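Local coordinates for protein putative sortase (Streptococcus pneumoniae, PDB 2W1J) that is a class C sortase, a transpeptidase that probably links pilin subunits covalently during assembly of the pneumococcal pilus fibre, at residues 56-67 and 77-85. Residues are numbered along the deposited sequence; the frame is centred on the assembly and turned at random. Where two conformers were deposited one is given.
Sequences YARMLEIHERMG and DLPVYAGTA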
ATOM      1  N   TYR A  56      -0.085   4.355  13.732  1.00 13.94           N
ATOM      2  CA  TYR A  56       1.353   4.182  13.543  1.00 14.48           C
ATOM      3  C   TYR A  56       1.944   4.991  12.389  1.00 14.55           C
ATOM      4  O   TYR A  56       3.163   5.161  12.315  1.00 16.11           O
ATOM      5  CB  TYR A  56       1.698   2.703  13.375  1.00 13.99           C
ATOM      6  CG  TYR A  56       1.120   2.084  12.127  1.00 13.76           C
ATOM      7  CD1 TYR A  56       1.798   2.149  10.918  1.00 15.16           C
ATOM      8  CD2 TYR A  56      -0.116   1.457  12.152  1.00 12.44           C
ATOM      9  CE1 TYR A  56       1.270   1.583   9.772  1.00 13.36           C
ATOM     10  CE2 TYR A  56      -0.656   0.890  11.012  1.00 13.03           C
ATOM     11  CZ  TYR A  56       0.039   0.955   9.819  1.00 12.27           C
ATOM     12  OH  TYR A  56      -0.515   0.387   8.692  1.00 13.71           O
ATOM     13  N   ALA A  57       1.087   5.507  11.515  1.00 13.24           N
ATOM     14  CA  ALA A  57       1.542   6.225  10.325  1.00 13.39           C
ATOM     15  C   ALA A  57       1.133   7.693  10.312  1.00 12.39           C
ATOM     16  O   ALA A  57       1.126   8.329   9.256  1.00 12.19           O
ATOM     17  CB  ALA A  57       1.028   5.519   9.060  1.00 13.97           C
ATOM     18  N   ARG A  58       0.813   8.254  11.478  1.00 10.80           N
ATOM     19  CA  ARG A  58       0.341   9.638  11.549  1.00 10.95           C
ATOM     20  C   ARG A  58       1.279  10.637  10.875  1.00 10.02           C
ATOM     21  O   ARG A  58       0.829  11.625  10.296  1.00 10.02           O
ATOM     22  CB  ARG A  58       0.047  10.053  12.994  1.00 10.72           C
ATOM     23  CG  ARG A  58      -1.142   9.331  13.618  1.00 14.02           C
ATOM     24  CD  ARG A  58      -1.451   9.882  14.996  1.00 19.06           C
ATOM     25  NE  ARG A  58      -2.092  11.191  14.915  1.00 23.18           N
ATOM     26  CZ  ARG A  58      -2.293  11.993  15.954  1.00 24.01           C
ATOM     27  NH1 ARG A  58      -1.901  11.625  17.167  1.00 25.90           N
ATOM     28  NH2 ARG A  58      -2.888  13.166  15.781  1.00 25.88           N
ATOM     29  N   MET A  59       2.581  10.381  10.949  1.00 10.04           N
ATOM     30  CA  MET A  59       3.556  11.307  10.373  1.00 10.65           C
ATOM     31  C   MET A  59       3.406  11.462   8.857  1.00  9.83           C
ATOM     32  O   MET A  59       3.771  12.495   8.297  1.00  9.97           O
ATOM     33  CB  MET A  59       4.994  10.911  10.742  1.00 10.92           C
ATOM     34  CG  MET A  59       5.613   9.821   9.874  1.00 12.69           C
ATOM     35  SD  MET A  59       4.884   8.182  10.097  1.00 12.55           S
ATOM     36  CE  MET A  59       5.707   7.598  11.580  1.00 14.12           C
ATOM     37  N   LEU A  60       2.862  10.440   8.200  1.00 10.05           N
ATOM     38  CA  LEU A  60       2.711  10.448   6.744  1.00  9.76           C
ATOM     39  C   LEU A  60       1.336  10.940   6.301  1.00 10.24           C
ATOM     40  O   LEU A  60       1.081  11.094   5.103  1.00 10.51           O
ATOM     41  CB  LEU A  60       2.953   9.044   6.181  1.00 10.16           C
ATOM     42  CG  LEU A  60       4.414   8.585   6.197  1.00 10.27           C
ATOM     43  CD1 LEU A  60       4.539   7.207   5.563  1.00 10.72           C
ATOM     44  CD2 LEU A  60       5.302   9.594   5.456  1.00 10.97           C
ATOM     45  N   GLU A  61       0.457  11.211   7.266  1.00 10.63           N
ATOM     46  CA  GLU A  61      -0.951  11.430   6.949  1.00 10.77           C
ATOM     47  C   GLU A  61      -1.321  12.883   6.754  1.00 10.79           C
ATOM     48  O   GLU A  61      -0.887  13.742   7.511  1.00 10.58           O
ATOM     49  CB  GLU A  61      -1.842  10.833   8.032  1.00 11.00           C
ATOM     50  CG  GLU A  61      -1.819   9.323   8.047  1.00 12.01           C
ATOM     51  CD  GLU A  61      -2.621   8.741   9.188  1.00 13.78           C
ATOM     52  OE1 GLU A  61      -3.237   9.515   9.948  1.00 15.36           O
ATOM     53  OE2 GLU A  61      -2.621   7.502   9.324  1.00 15.37           O
ATOM     54  N   ILE A  62      -2.127  13.135   5.725  1.00 11.61           N
ATOM     55  CA  ILE A  62      -2.888  14.371   5.602  1.00 13.02           C
ATOM     56  C   ILE A  62      -4.360  13.984   5.636  1.00 13.53           C
ATOM     57  O   ILE A  62      -4.828  13.230   4.777  1.00 13.77           O
ATOM     58  CB  ILE A  62      -2.615  15.102   4.272  1.00 13.56           C
ATOM     59  CG1 ILE A  62      -1.123  15.394   4.097  1.00 15.06           C
ATOM     60  CG2 ILE A  62      -3.442  16.380   4.199  1.00 14.52           C
ATOM     61  CD1 ILE A  62      -0.793  16.121   2.800  1.00 15.05           C
ATOM     62  N   HIS A  63      -5.079  14.481   6.635  1.00 14.07           N
ATOM     63  CA  HIS A  63      -6.468  14.091   6.826  1.00 14.23           C
ATOM     64  C   HIS A  63      -6.629  12.577   6.737  1.00 13.56           C
ATOM     65  O   HIS A  63      -7.478  12.070   6.004  1.00 14.24           O
ATOM     66  CB  HIS A  63      -7.361  14.781   5.799  1.00 14.33           C
ATOM     67  CG  HIS A  63      -7.259  16.274   5.826  1.00 15.27           C
ATOM     68  ND1 HIS A  63      -7.317  17.046   4.686  1.00 15.75           N
ATOM     69  CD2 HIS A  63      -7.094  17.137   6.857  1.00 16.92           C
ATOM     70  CE1 HIS A  63      -7.196  18.320   5.012  1.00 16.19           C
ATOM     71  NE2 HIS A  63      -7.058  18.402   6.323  1.00 16.29           N
ATOM     72  N   GLU A  64      -5.802  11.866   7.493  1.00 13.97           N
ATOM     73  CA  GLU A  64      -5.901  10.417   7.637  1.00 13.85           C
ATOM     74  C   GLU A  64      -5.398   9.588   6.457  1.00 12.54           C
ATOM     75  O   GLU A  64      -5.270   8.374   6.572  1.00 13.89           O
ATOM     76  CB  GLU A  64      -7.322   9.993   8.022  1.00 14.44           C
ATOM     77  CG  GLU A  64      -7.689  10.323   9.460  1.00 16.64           C
ATOM     78  CD  GLU A  64      -9.067   9.822   9.839  1.00 19.22           C
ATOM     79  OE1 GLU A  64     -10.015  10.032   9.051  1.00 20.65           O
ATOM     80  OE2 GLU A  64      -9.206   9.227  10.929  1.00 21.99           O
ATOM     81  N   ARG A  65      -5.099  10.223   5.327  1.00 11.02           N
ATOM     82  CA  ARG A  65      -4.588   9.478   4.173  1.00 10.25           C
ATOM     83  C   ARG A  65      -3.071   9.574   4.115  1.00  9.05           C
ATOM     84  O   ARG A  65      -2.509  10.669   4.207  1.00  9.62           O
ATOM     85  CB  ARG A  65      -5.192  10.007   2.871  1.00 10.50           C
ATOM     86  CG  ARG A  65      -6.635   9.590   2.653  1.00 12.07           C
ATOM     87  CD  ARG A  65      -7.269  10.340   1.496  1.00 14.19           C
ATOM     88  NE  ARG A  65      -7.639  11.702   1.874  1.00 15.33           N
ATOM     89  CZ  ARG A  65      -8.813  12.044   2.391  1.00 15.08           C
ATOM     90  NH1 ARG A  65      -9.756  11.129   2.580  1.00 15.62           N
ATOM     91  NH2 ARG A  65      -9.054  13.310   2.706  1.00 16.33           N
ATOM     92  N   MET A  66      -2.396   8.438   3.962  1.00  8.36           N
ATOM     93  CA  MET A  66      -0.939   8.452   3.892  0.50  8.82           C
ATOM     94  C   MET A  66      -0.420   8.543   2.459  1.00  8.79           C
ATOM     95  O   MET A  66       0.789   8.574   2.223  1.00  8.81           O
ATOM     96  CB  MET A  66      -0.333   7.245   4.612  0.50  9.99           C
ATOM     97  CG  MET A  66      -0.271   5.982   3.775  0.50  7.19           C
ATOM     98  SD  MET A  66       0.655   4.664   4.600  0.50  7.62           S
ATOM     99  CE  MET A  66      -0.462   4.264   5.954  0.50  4.72           C
ATOM    100  N   GLY A  67      -1.334   8.618   1.498  1.00  8.17           N
ATOM    101  CA  GLY A  67      -0.945   8.783   0.100  1.00  8.22           C
ATOM    102  C   GLY A  67      -1.946   8.103  -0.809  1.00  6.93           C
ATOM    103  O   GLY A  67      -3.104   7.901  -0.430  1.00  6.68           O
ATOM    104  N   ASP A  77      -6.768   4.637  -8.995  1.00  6.50           N
ATOM    105  CA  ASP A  77      -6.063   5.602  -8.162  1.00  8.15           C
ATOM    106  C   ASP A  77      -6.800   5.595  -6.838  1.00  7.99           C
ATOM    107  O   ASP A  77      -7.914   6.117  -6.736  1.00  9.33           O
ATOM    108  CB  ASP A  77      -6.032   6.999  -8.792  1.00  9.41           C
ATOM    109  CG  ASP A  77      -4.877   7.858  -8.270  1.00 12.04           C
ATOM    110  OD1 ASP A  77      -4.135   7.420  -7.356  1.00 12.90           O
ATOM    111  OD2 ASP A  77      -4.706   8.985  -8.780  1.00 15.39           O
ATOM    112  N   LEU A  78      -6.203   4.955  -5.838  1.00  7.09           N
ATOM    113  CA  LEU A  78      -6.880   4.755  -4.555  1.00  7.07           C
ATOM    114  C   LEU A  78      -6.131   5.433  -3.428  1.00  6.30           C
ATOM    115  O   LEU A  78      -4.912   5.310  -3.331  1.00  6.55           O
ATOM    116  CB  LEU A  78      -6.975   3.270  -4.218  1.00  8.06           C
ATOM    117  CG  LEU A  78      -7.967   2.416  -4.993  1.00  9.74           C
ATOM    118  CD1 LEU A  78      -7.839   0.984  -4.498  1.00  9.61           C
ATOM    119  CD2 LEU A  78      -9.387   2.934  -4.799  1.00  9.66           C
ATOM    120  N   PRO A  79      -6.860   6.120  -2.543  1.00  5.98           N
ATOM    121  CA  PRO A  79      -6.212   6.626  -1.342  1.00  5.87           C
ATOM    122  C   PRO A  79      -5.792   5.464  -0.451  1.00  5.70           C
ATOM    123  O   PRO A  79      -6.452   4.409  -0.445  1.00  6.50           O
ATOM    124  CB  PRO A  79      -7.313   7.436  -0.662  1.00  6.59           C
ATOM    125  CG  PRO A  79      -8.589   6.790  -1.122  1.00  7.38           C
ATOM    126  CD  PRO A  79      -8.325   6.292  -2.517  1.00  5.66           C
ATOM    127  N   VAL A  80      -4.688   5.644   0.270  1.00  5.93           N
ATOM    128  CA  VAL A  80      -4.163   4.617   1.160  1.00  5.52           C
ATOM    129  C   VAL A  80      -4.279   5.103   2.598  1.00  5.75           C
ATOM    130  O   VAL A  80      -3.841   6.214   2.927  1.00  6.32           O
ATOM    131  CB  VAL A  80      -2.672   4.312   0.845  1.00  5.77           C
ATOM    132  CG1 VAL A  80      -2.119   3.302   1.827  1.00  6.69           C
ATOM    133  CG2 VAL A  80      -2.509   3.820  -0.586  1.00  6.74           C
ATOM    134  N   TYR A  81      -4.876   4.274   3.448  1.00  5.62           N
ATOM    135  CA  TYR A  81      -5.035   4.585   4.868  1.00  5.87           C
ATOM    136  C   TYR A  81      -4.204   3.623   5.689  1.00  6.26           C
ATOM    137  O   TYR A  81      -3.857   2.543   5.212  1.00  7.60           O
ATOM    138  CB  TYR A  81      -6.502   4.453   5.290  1.00  6.66           C
ATOM    139  CG  TYR A  81      -7.408   5.401   4.554  1.00  7.09           C
ATOM    140  CD1 TYR A  81      -8.007   5.040   3.359  1.00  9.16           C
ATOM    141  CD2 TYR A  81      -7.645   6.678   5.047  1.00  9.83           C
ATOM    142  CE1 TYR A  81      -8.826   5.923   2.678  1.00 10.52           C
ATOM    143  CE2 TYR A  81      -8.457   7.564   4.372  1.00 11.98           C
ATOM    144  CZ  TYR A  81      -9.039   7.184   3.186  1.00 12.05           C
ATOM    145  OH  TYR A  81      -9.853   8.076   2.524  1.00 16.20           O
ATOM    146  N   ALA A  82      -3.894   4.008   6.924  1.00  6.29           N
ATOM    147  CA  ALA A  82      -3.172   3.129   7.834  1.00  5.99           C
ATOM    148  C   ALA A  82      -4.021   1.933   8.262  1.00  6.43           C
ATOM    149  O   ALA A  82      -5.210   2.068   8.553  1.00  6.83           O
ATOM    150  CB  ALA A  82      -2.695   3.904   9.051  1.00  6.58           C
ATOM    151  N   GLY A  83      -3.393   0.765   8.314  1.00  6.34           N
ATOM    152  CA  GLY A  83      -4.075  -0.453   8.742  1.00  7.29           C
ATOM    153  C   GLY A  83      -5.039  -0.991   7.707  1.00  6.49           C
ATOM    154  O   GLY A  83      -5.173  -0.440   6.608  1.00  6.76           O
ATOM    155  N   THR A  84      -5.732  -2.063   8.074  1.00  7.01           N
ATOM    156  CA  THR A  84      -6.566  -2.782   7.125  1.00  8.15           C
ATOM    157  C   THR A  84      -7.924  -3.120   7.724  1.00  8.60           C
ATOM    158  O   THR A  84      -8.562  -4.091   7.319  1.00  9.26           O
ATOM    159  CB  THR A  84      -5.883  -4.077   6.621  1.00  7.95           C
ATOM    160  OG1 THR A  84      -5.440  -4.859   7.735  1.00  8.79           O
ATOM    161  CG2 THR A  84      -4.674  -3.745   5.741  1.00  8.90           C
ATOM    162  N   ALA A  85      -8.365  -2.313   8.684  1.00  8.37           N
ATOM    163  CA  ALA A  85      -9.688  -2.491   9.281  1.00  8.53           C
ATOM    164  C   ALA A  85     -10.793  -2.448   8.227  1.00  8.71           C
ATOM    165  O   ALA A  85     -10.628  -1.864   7.162  1.00  8.85           O
ATOM    166  CB  ALA A  85      -9.928  -1.438  10.352  1.00  9.00           C
TER
HETATM  167  O   HOH W   1      -4.743   6.479   8.139  1.00  7.03           O
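The Tyr81 hydroxyl lies at the edge of the Arg65 guanidinium, in its plane, and accepts a hydrogen bond from NH1, whose position is less certain. The carbonyl O of His63 sits over the centre of one guanidinium face. Guanidinium and ring stand steeply to each other, 76° apart. Tyr81 also meets Arg65 CG and Glu64 O, both oblique to its ring. Strands 65-71 and 76-82 form the antiparallel hairpin that begins the sortase sheet, and a type I' turn from Ile62 to Arg65 leads into it. Asp8 of helix 5-15 forms a salt bridge with Arg65 NH2. Arg65 CD lies 3.6 Å from Pro79 CB. Two backbone bonds join the strands: Met66 N to Val80 O and Val80 N to Gly67 O. In the conformer given, Met66 CG packs on Val80 CG1 at 3.8 Å and CE lies near Ala82. The Ala82 methyl also meets Ala57 CB and Tyr56 CZ. Gly83 N donates to Tyr56 OH at 2.9 Å, and that hydroxyl also bonds His95 of strand 93-95. One water ties Glu61 to Ala82. Its link to Glu64 O is unusually short and doubtful. It donates to Glu61 OE2 and accepts from Ala82 N at 2.9 Å.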